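Local atomic coordinates of mediator of RNA polymerase II transcription subunit 18 (Schizosaccharomyces pombe, PDB entry 3C0T), a protein that serves as a subunit of Mediator, the coactivator complex that relays signals from gene-specific regulatory proteins to the basal RNA polymerase II machinery. Residues V18-L26 and K193-D201; P29-R40 and E119-E130. All blocks are in the same frame, centred on the assembly; numbering follows the deposited sequence.

Contact 1 (V18-L26 and K193-D201); sequences VVNSLSKTL and KTLLSAFCD
Phe199, in the turn that follows helix 179-196, lays its ring against helix 15-25, a worked example of one aromatic side chain joining two helical regions. From CB the side chain sets out with CG between its own backbone N and carbonyl carbon (chi1 50°), a placement that turns one ring face to Ser21. CD1 comes to 4.1 Å from Val18 CG1. Along the other flank of the ring, CD2 and CE2 pass under Ser21 CB, which lies 3.3 Å from Phe199 CE2. This CB sits 3.5 Å from the centroid of the Phe199 ring, 20° off the ring normal, a CH-pi contact. The ring turns its CE1 edge to Leu22, whose CD2 lies 3.7 Å from Phe199 CE1, and at the tip CZ also borders the same methyl. The carbonyl O of Leu196 lies over the opposite ring face. Were this phenylalanine cut back to an alanine, a gap would probably open beside Ser21, and Leu22 CD2 would lose its aromatic neighbour.

Further along, Leu22 CD2 meets Leu196 CD1 at 3.9 Å, the two side chains set roughly perpendicular, while Leu26 and Leu195 run antiparallel, Leu26 CD2 against Leu195 CD1. Thr25 presents CB to Leu195 CD2 at 4.1 Å; its OG1 bonds back to Ser21 O at 3.2 Å. Ser21 OG likewise stays within its helix, bonded to Ala17 O. With both of these hydroxyls bonded inside their own helix and no hydrogen bond spanning the segments, the association rests on apolar and CH-pi contacts.

Contact 2 (P29-R40 and E119-E130); sequences PKTILEFWVVYR and EFSHEYIIQGLE
Arg40 and Glu119 form a salt bridge at one end of this antiparallel beta ladder between two long neighbouring strands of the Med18 beta barrel. Glu119 OE1 takes weak, bent hydrogen bonds from both NE and NH1 of Arg40, each 3.0 Å long. At the other end, Lys30 and Glu130 run alongside each other in a longer salt bridge, Lys30 NZ 3.3 Å from Glu130 OE1; Glu130 OE2 pairs with Arg139. That arginine also bridges to Glu34 OE1, the oxygen to which Trp36 NE1 donates a hydrogen bond of 3.0 Å, from above the carboxylate plane. The shared arginine would be expected to temper the negative charges of Glu34 and Glu130.

Between these ends the backbones exchange paired hydrogen bonds. A classic beta bulge interrupts the register where Ser121 and His122 both face Val38: Val38 N donates to His122 O and Val38 O accepts from Ser121 N. Ser121 OG and His122 ND1 share a hydrogen bond, which should steady the imidazole, while NE2 bonds to the backbone of another protein chain.

On one face, Phe35 CD1 touches Ile125 CG1 at 3.7 Å, and its ring edge meets the carboxylate of Glu123, whose partner is Arg150. On the other, Ile32 CG2 and Ile126 CG2 meet as neighbours, and Val38 CB rests over the imidazole of His122. Tyr124 CG stands between its backbone N and carbonyl carbon (chi1 52°), swinging the ring back under Trp36 CB, which lies 3.9 Å from the Tyr124 ring centroid and 17° off its normal; the indole five-membered ring, turned only 8° from that ring, slides past with hardly any overlap.

How the contacts relate
From the N terminus, helix 15-25 supplies the first half of contact 1 and passes almost directly into strand 27-41, the first half of contact 2. The chain then forms other strands and helix 109-115 before strand 118-133 returns to pair with 27-41, closing the inner loop. Only after further strands does helix 179-196 arrive and close the outer loop, so contact 2 is nested within contact 1. Their centres lie about 24 Å apart, yet they touch where Val19 CG1 packs 3.9 Å from Leu129 CD1. Tyr131 and Phe133, later on strand 118-133, also meet residues of contact 1. Contact 1 thus draws the first and last helical regions together beside the barrel; contact 2 pairs two barrel strands.

Contact 1 (V18-L26 and K193-D201)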
# COMPACT_ATOMS: atom_id res chain seq x y z
N VAL A 18 11.23 -16.13 -2.68
CA VAL A 18 10.43 -15.29 -3.57
C VAL A 18 11.17 -14.02 -3.94
O VAL A 18 11.16 -13.60 -5.09
CB VAL A 18 9.09 -14.94 -2.93
CG1 VAL A 18 8.38 -13.88 -3.76
CG2 VAL A 18 8.23 -16.21 -2.86
N VAL A 19 11.85 -13.42 -2.97
CA VAL A 19 12.60 -12.21 -3.24
C VAL A 19 13.70 -12.51 -4.24
O VAL A 19 13.90 -11.75 -5.19
CB VAL A 19 13.19 -11.62 -1.94
CG1 VAL A 19 14.16 -10.49 -2.26
CG2 VAL A 19 12.06 -11.08 -1.08
N ASN A 20 14.42 -13.61 -4.05
CA ASN A 20 15.48 -13.95 -5.01
C ASN A 20 14.88 -14.18 -6.40
O ASN A 20 15.47 -13.78 -7.41
CB ASN A 20 16.25 -15.19 -4.56
CG ASN A 20 17.18 -14.91 -3.38
OD1 ASN A 20 17.80 -13.84 -3.30
ND2 ASN A 20 17.30 -15.89 -2.48
N SER A 21 13.70 -14.80 -6.46
CA SER A 21 13.04 -15.03 -7.75
C SER A 21 12.69 -13.69 -8.39
O SER A 21 12.85 -13.50 -9.59
CB SER A 21 11.76 -15.85 -7.58
OG SER A 21 12.05 -17.19 -7.22
N LEU A 22 12.22 -12.75 -7.56
CA LEU A 22 11.85 -11.43 -8.05
C LEU A 22 13.09 -10.69 -8.54
O LEU A 22 13.01 -9.92 -9.51
CB LEU A 22 11.17 -10.63 -6.94
CG LEU A 22 9.77 -11.07 -6.47
CD1 LEU A 22 9.38 -10.28 -5.22
CD2 LEU A 22 8.75 -10.86 -7.58
N SER A 23 14.23 -10.91 -7.89
CA SER A 23 15.47 -10.24 -8.28
C SER A 23 16.04 -10.86 -9.54
O SER A 23 16.78 -10.22 -10.28
CB SER A 23 16.52 -10.32 -7.16
OG SER A 23 16.24 -9.41 -6.12
N LYS A 24 15.71 -12.13 -9.76
CA LYS A 24 16.19 -12.84 -10.93
C LYS A 24 15.37 -12.49 -12.17
O LYS A 24 15.90 -12.49 -13.28
CB LYS A 24 16.14 -14.34 -10.67
CG LYS A 24 16.35 -15.21 -11.91
CD LYS A 24 16.29 -16.69 -11.55
CE LYS A 24 16.09 -17.58 -12.78
NZ LYS A 24 14.73 -17.41 -13.38
N THR A 25 14.08 -12.18 -11.99
CA THR A 25 13.22 -11.88 -13.13
C THR A 25 12.83 -10.42 -13.34
O THR A 25 12.43 -10.06 -14.45
CB THR A 25 11.92 -12.71 -13.08
OG1 THR A 25 11.09 -12.25 -12.01
CG2 THR A 25 12.24 -14.18 -12.85
N LEU A 26 12.94 -9.58 -12.32
CA LEU A 26 12.54 -8.18 -12.45
C LEU A 26 13.66 -7.19 -12.22
O LEU A 26 14.77 -7.56 -11.83
CB LEU A 26 11.41 -7.86 -11.46
CG LEU A 26 10.20 -8.79 -11.46
CD1 LEU A 26 9.21 -8.35 -10.40
CD2 LEU A 26 9.54 -8.76 -12.84
N LYS A 193 1.96 -11.00 -14.39
CA LYS A 193 1.29 -12.10 -13.72
C LYS A 193 1.88 -13.46 -14.12
O LYS A 193 2.22 -14.27 -13.25
CB LYS A 193 -0.20 -12.09 -14.05
CG LYS A 193 -1.04 -13.14 -13.31
CD LYS A 193 -2.45 -13.19 -13.88
CE LYS A 193 -3.46 -13.75 -12.89
NZ LYS A 193 -3.15 -15.13 -12.45
N THR A 194 2.01 -13.72 -15.42
CA THR A 194 2.55 -15.01 -15.83
C THR A 194 4.04 -15.08 -15.50
O THR A 194 4.58 -16.15 -15.24
CB THR A 194 2.31 -15.32 -17.35
OG1 THR A 194 3.56 -15.29 -18.06
CG2 THR A 194 1.36 -14.34 -17.95
N LEU A 195 4.70 -13.93 -15.50
CA LEU A 195 6.12 -13.93 -15.17
C LEU A 195 6.34 -14.34 -13.69
O LEU A 195 7.38 -14.91 -13.36
CB LEU A 195 6.73 -12.54 -15.40
CG LEU A 195 8.05 -12.46 -16.18
CD1 LEU A 195 8.69 -11.10 -15.93
CD2 LEU A 195 8.98 -13.55 -15.74
N LEU A 196 5.37 -14.06 -12.82
CA LEU A 196 5.49 -14.39 -11.40
C LEU A 196 4.64 -15.58 -10.96
O LEU A 196 4.66 -15.96 -9.78
CB LEU A 196 5.07 -13.19 -10.52
CG LEU A 196 5.60 -11.77 -10.75
CD1 LEU A 196 5.31 -10.95 -9.51
CD2 LEU A 196 7.08 -11.78 -11.05
N SER A 197 3.90 -16.16 -11.90
CA SER A 197 3.03 -17.29 -11.61
C SER A 197 3.76 -18.53 -11.13
O SER A 197 3.16 -19.42 -10.53
CB SER A 197 2.21 -17.65 -12.85
OG SER A 197 3.08 -18.02 -13.91
N ALA A 198 5.05 -18.61 -11.41
CA ALA A 198 5.84 -19.77 -10.99
C ALA A 198 6.08 -19.78 -9.49
O ALA A 198 6.42 -20.82 -8.92
CB ALA A 198 7.19 -19.78 -11.72
N PHE A 199 5.90 -18.63 -8.84
CA PHE A 199 6.13 -18.57 -7.40
C PHE A 199 5.16 -17.74 -6.57
O PHE A 199 5.41 -17.50 -5.40
CB PHE A 199 7.56 -18.12 -7.11
CG PHE A 199 7.97 -16.88 -7.85
CD1 PHE A 199 7.56 -15.62 -7.41
CD2 PHE A 199 8.77 -16.97 -8.99
CE1 PHE A 199 7.95 -14.48 -8.09
CE2 PHE A 199 9.16 -15.83 -9.68
CZ PHE A 199 8.75 -14.58 -9.23
N CYS A 200 4.05 -17.32 -7.16
CA CYS A 200 3.06 -16.55 -6.42
C CYS A 200 1.79 -16.36 -7.22
O CYS A 200 1.84 -15.94 -8.37
CB CYS A 200 3.59 -15.18 -6.01
SG CYS A 200 2.39 -14.24 -5.00
N ASP A 201 0.65 -16.64 -6.60
CA ASP A 201 -0.62 -16.48 -7.28
C ASP A 201 -1.14 -15.06 -7.11
O ASP A 201 -1.37 -14.59 -5.99
CB ASP A 201 -1.65 -17.49 -6.75
CG ASP A 201 -2.99 -17.37 -7.45
OD1 ASP A 201 -3.03 -17.44 -8.71
OD2 ASP A 201 -4.02 -17.22 -6.75

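Contact 2 (P29-R40 and E119-E130)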
# COMPACT_ATOMS: atom_id res chain seq x y z
N PRO A 29 15.67 -4.29 -6.63
CA PRO A 29 14.60 -3.57 -5.94
C PRO A 29 15.08 -2.30 -5.26
O PRO A 29 16.27 -2.00 -5.25
CB PRO A 29 14.12 -4.58 -4.92
CG PRO A 29 15.44 -5.15 -4.45
CD PRO A 29 16.28 -5.29 -5.73
N LYS A 30 14.14 -1.55 -4.71
CA LYS A 30 14.47 -0.35 -3.96
C LYS A 30 13.71 -0.55 -2.65
O LYS A 30 12.60 -1.07 -2.66
CB LYS A 30 14.01 0.92 -4.69
CG LYS A 30 12.57 1.34 -4.44
CD LYS A 30 12.26 2.65 -5.18
CE LYS A 30 10.81 3.09 -4.96
NZ LYS A 30 10.43 4.24 -5.82
N THR A 31 14.32 -0.17 -1.53
CA THR A 31 13.65 -0.37 -0.26
C THR A 31 12.48 0.58 -0.13
O THR A 31 12.46 1.67 -0.71
CB THR A 31 14.58 -0.13 0.94
OG1 THR A 31 14.97 1.24 0.98
CG2 THR A 31 15.82 -0.99 0.83
N ILE A 32 11.49 0.15 0.64
CA ILE A 32 10.30 0.91 0.91
C ILE A 32 10.11 0.98 2.43
O ILE A 32 10.10 -0.06 3.11
CB ILE A 32 9.04 0.22 0.33
CG1 ILE A 32 9.06 0.23 -1.20
CG2 ILE A 32 7.78 0.87 0.91
CD1 ILE A 32 8.99 1.62 -1.84
N LEU A 33 10.00 2.19 2.97
CA LEU A 33 9.73 2.37 4.39
C LEU A 33 8.89 3.64 4.47
O LEU A 33 9.43 4.75 4.38
CB LEU A 33 11.01 2.51 5.21
CG LEU A 33 10.71 2.39 6.71
CD1 LEU A 33 10.28 0.96 7.02
CD2 LEU A 33 11.94 2.75 7.54
N GLU A 34 7.58 3.48 4.63
CA GLU A 34 6.66 4.61 4.68
C GLU A 34 5.83 4.68 5.95
O GLU A 34 5.48 3.65 6.54
CB GLU A 34 5.69 4.54 3.48
CG GLU A 34 6.36 4.29 2.14
CD GLU A 34 5.37 3.91 1.03
OE1 GLU A 34 4.35 3.24 1.33
OE2 GLU A 34 5.63 4.26 -0.14
N PHE A 35 5.51 5.90 6.37
CA PHE A 35 4.67 6.09 7.55
C PHE A 35 3.34 6.62 7.00
O PHE A 35 3.31 7.64 6.30
CB PHE A 35 5.29 7.12 8.50
CG PHE A 35 4.76 7.03 9.90
CD1 PHE A 35 5.52 6.44 10.91
CD2 PHE A 35 3.49 7.49 10.21
CE1 PHE A 35 5.02 6.32 12.21
CE2 PHE A 35 2.97 7.37 11.51
CZ PHE A 35 3.74 6.78 12.51
N TRP A 36 2.26 5.91 7.30
CA TRP A 36 0.93 6.30 6.84
C TRP A 36 0.04 6.69 8.00
O TRP A 36 -0.02 5.98 9.00
CB TRP A 36 0.24 5.15 6.11
CG TRP A 36 0.80 4.81 4.77
CD1 TRP A 36 1.90 4.05 4.51
CD2 TRP A 36 0.28 5.23 3.49
NE1 TRP A 36 2.10 3.96 3.16
CE2 TRP A 36 1.12 4.67 2.51
CE3 TRP A 36 -0.81 6.01 3.09
CZ2 TRP A 36 0.91 4.86 1.13
CZ3 TRP A 36 -1.02 6.21 1.72
CH2 TRP A 36 -0.16 5.63 0.76
N VAL A 37 -0.65 7.82 7.86
CA VAL A 37 -1.60 8.27 8.88
C VAL A 37 -2.89 8.54 8.10
O VAL A 37 -2.88 9.23 7.07
CB VAL A 37 -1.13 9.55 9.63
CG1 VAL A 37 0.36 9.46 9.91
CG2 VAL A 37 -1.44 10.79 8.82
N VAL A 38 -3.99 7.97 8.56
CA VAL A 38 -5.26 8.13 7.88
C VAL A 38 -6.22 9.01 8.67
O VAL A 38 -6.33 8.88 9.89
CB VAL A 38 -5.90 6.75 7.63
CG1 VAL A 38 -7.20 6.89 6.86
CG2 VAL A 38 -4.92 5.86 6.87
N TYR A 39 -6.91 9.91 7.97
CA TYR A 39 -7.88 10.82 8.58
C TYR A 39 -9.25 10.65 7.97
O TYR A 39 -9.40 10.51 6.75
CB TYR A 39 -7.45 12.28 8.40
CG TYR A 39 -6.34 12.71 9.32
CD1 TYR A 39 -5.02 12.39 9.04
CD2 TYR A 39 -6.62 13.42 10.49
CE1 TYR A 39 -3.99 12.77 9.90
CE2 TYR A 39 -5.60 13.80 11.36
CZ TYR A 39 -4.29 13.47 11.05
OH TYR A 39 -3.28 13.84 11.90
N ARG A 40 -10.27 10.67 8.81
CA ARG A 40 -11.64 10.51 8.34
C ARG A 40 -12.42 11.79 8.61
O ARG A 40 -12.06 12.56 9.50
CB ARG A 40 -12.30 9.35 9.07
CG ARG A 40 -12.41 9.61 10.55
CD ARG A 40 -13.00 8.45 11.29
NE ARG A 40 -13.11 8.79 12.70
CZ ARG A 40 -13.61 7.98 13.63
NH1 ARG A 40 -13.67 8.38 14.90
NH2 ARG A 40 -14.04 6.76 13.30
N GLU A 119 -10.52 14.05 11.34
CA GLU A 119 -9.95 13.60 12.60
C GLU A 119 -9.15 12.32 12.38
O GLU A 119 -9.45 11.52 11.50
CB GLU A 119 -11.05 13.37 13.64
CG GLU A 119 -12.07 12.32 13.26
CD GLU A 119 -13.17 12.15 14.31
OE1 GLU A 119 -14.01 11.24 14.15
OE2 GLU A 119 -13.20 12.94 15.28
N PHE A 120 -8.12 12.14 13.20
CA PHE A 120 -7.26 10.97 13.12
C PHE A 120 -8.02 9.65 13.26
O PHE A 120 -8.79 9.46 14.20
CB PHE A 120 -6.19 11.05 14.21
CG PHE A 120 -5.30 9.84 14.27
CD1 PHE A 120 -4.37 9.58 13.26
CD2 PHE A 120 -5.42 8.92 15.31
CE1 PHE A 120 -3.57 8.44 13.30
CE2 PHE A 120 -4.64 7.78 15.35
CZ PHE A 120 -3.71 7.54 14.34
N SER A 121 -7.78 8.73 12.33
CA SER A 121 -8.42 7.42 12.37
C SER A 121 -7.40 6.38 12.85
O SER A 121 -7.52 5.84 13.96
CB SER A 121 -8.94 7.03 10.99
OG SER A 121 -9.44 5.70 11.00
N HIS A 122 -6.40 6.10 12.02
CA HIS A 122 -5.37 5.13 12.36
C HIS A 122 -4.08 5.41 11.61
O HIS A 122 -4.04 6.26 10.71
CB HIS A 122 -5.84 3.71 12.03
CG HIS A 122 -6.26 3.53 10.61
ND1 HIS A 122 -7.38 4.14 10.08
CD2 HIS A 122 -5.71 2.82 9.59
CE1 HIS A 122 -7.51 3.81 8.81
NE2 HIS A 122 -6.51 3.01 8.49
N GLU A 123 -3.02 4.71 11.98
CA GLU A 123 -1.73 4.87 11.33
C GLU A 123 -0.98 3.55 11.32
O GLU A 123 -1.23 2.67 12.14
CB GLU A 123 -0.89 5.92 12.07
CG GLU A 123 -0.54 5.54 13.50
CD GLU A 123 0.38 6.55 14.16
OE1 GLU A 123 0.29 7.75 13.81
OE2 GLU A 123 1.19 6.17 15.02
N TYR A 124 -0.06 3.42 10.37
CA TYR A 124 0.75 2.22 10.28
C TYR A 124 2.00 2.49 9.46
O TYR A 124 2.16 3.57 8.88
CB TYR A 124 -0.04 1.05 9.65
CG TYR A 124 -0.70 1.37 8.33
CD1 TYR A 124 -1.94 2.00 8.30
CD2 TYR A 124 -0.06 1.09 7.12
CE1 TYR A 124 -2.53 2.35 7.09
CE2 TYR A 124 -0.65 1.42 5.90
CZ TYR A 124 -1.89 2.05 5.89
OH TYR A 124 -2.48 2.38 4.70
N ILE A 125 2.87 1.50 9.43
CA ILE A 125 4.12 1.61 8.71
C ILE A 125 4.22 0.51 7.66
O ILE A 125 3.79 -0.62 7.90
CB ILE A 125 5.30 1.50 9.71
CG1 ILE A 125 5.40 2.80 10.51
CG2 ILE A 125 6.60 1.19 8.97
CD1 ILE A 125 6.44 2.76 11.63
N ILE A 126 4.75 0.85 6.49
CA ILE A 126 4.92 -0.12 5.43
C ILE A 126 6.41 -0.37 5.24
O ILE A 126 7.20 0.57 5.03
CB ILE A 126 4.33 0.34 4.07
CG1 ILE A 126 2.81 0.48 4.16
CG2 ILE A 126 4.67 -0.68 2.98
CD1 ILE A 126 2.09 -0.78 4.62
N GLN A 127 6.78 -1.64 5.31
CA GLN A 127 8.14 -2.10 5.16
C GLN A 127 8.17 -3.06 3.97
O GLN A 127 7.38 -4.01 3.94
CB GLN A 127 8.57 -2.86 6.42
CG GLN A 127 9.88 -3.62 6.29
CD GLN A 127 10.01 -4.74 7.33
OE1 GLN A 127 11.06 -4.89 7.95
NE2 GLN A 127 8.95 -5.51 7.52
N GLY A 128 9.06 -2.84 3.01
CA GLY A 128 9.11 -3.75 1.89
C GLY A 128 10.09 -3.39 0.80
O GLY A 128 10.94 -2.50 0.96
N LEU A 129 9.97 -4.11 -0.32
CA LEU A 129 10.83 -3.91 -1.48
C LEU A 129 9.97 -3.60 -2.69
O LEU A 129 8.82 -4.05 -2.80
CB LEU A 129 11.65 -5.18 -1.75
CG LEU A 129 12.77 -5.49 -0.75
CD1 LEU A 129 13.33 -6.90 -1.00
CD2 LEU A 129 13.85 -4.44 -0.90
N GLU A 130 10.52 -2.84 -3.62
CA GLU A 130 9.78 -2.49 -4.81
C GLU A 130 10.60 -2.81 -6.05
O GLU A 130 11.79 -2.47 -6.14
CB GLU A 130 9.42 -1.01 -4.79
CG GLU A 130 8.12 -0.71 -5.48
CD GLU A 130 7.63 0.71 -5.24
OE1 GLU A 130 8.32 1.65 -5.68
OE2 GLU A 130 6.55 0.87 -4.61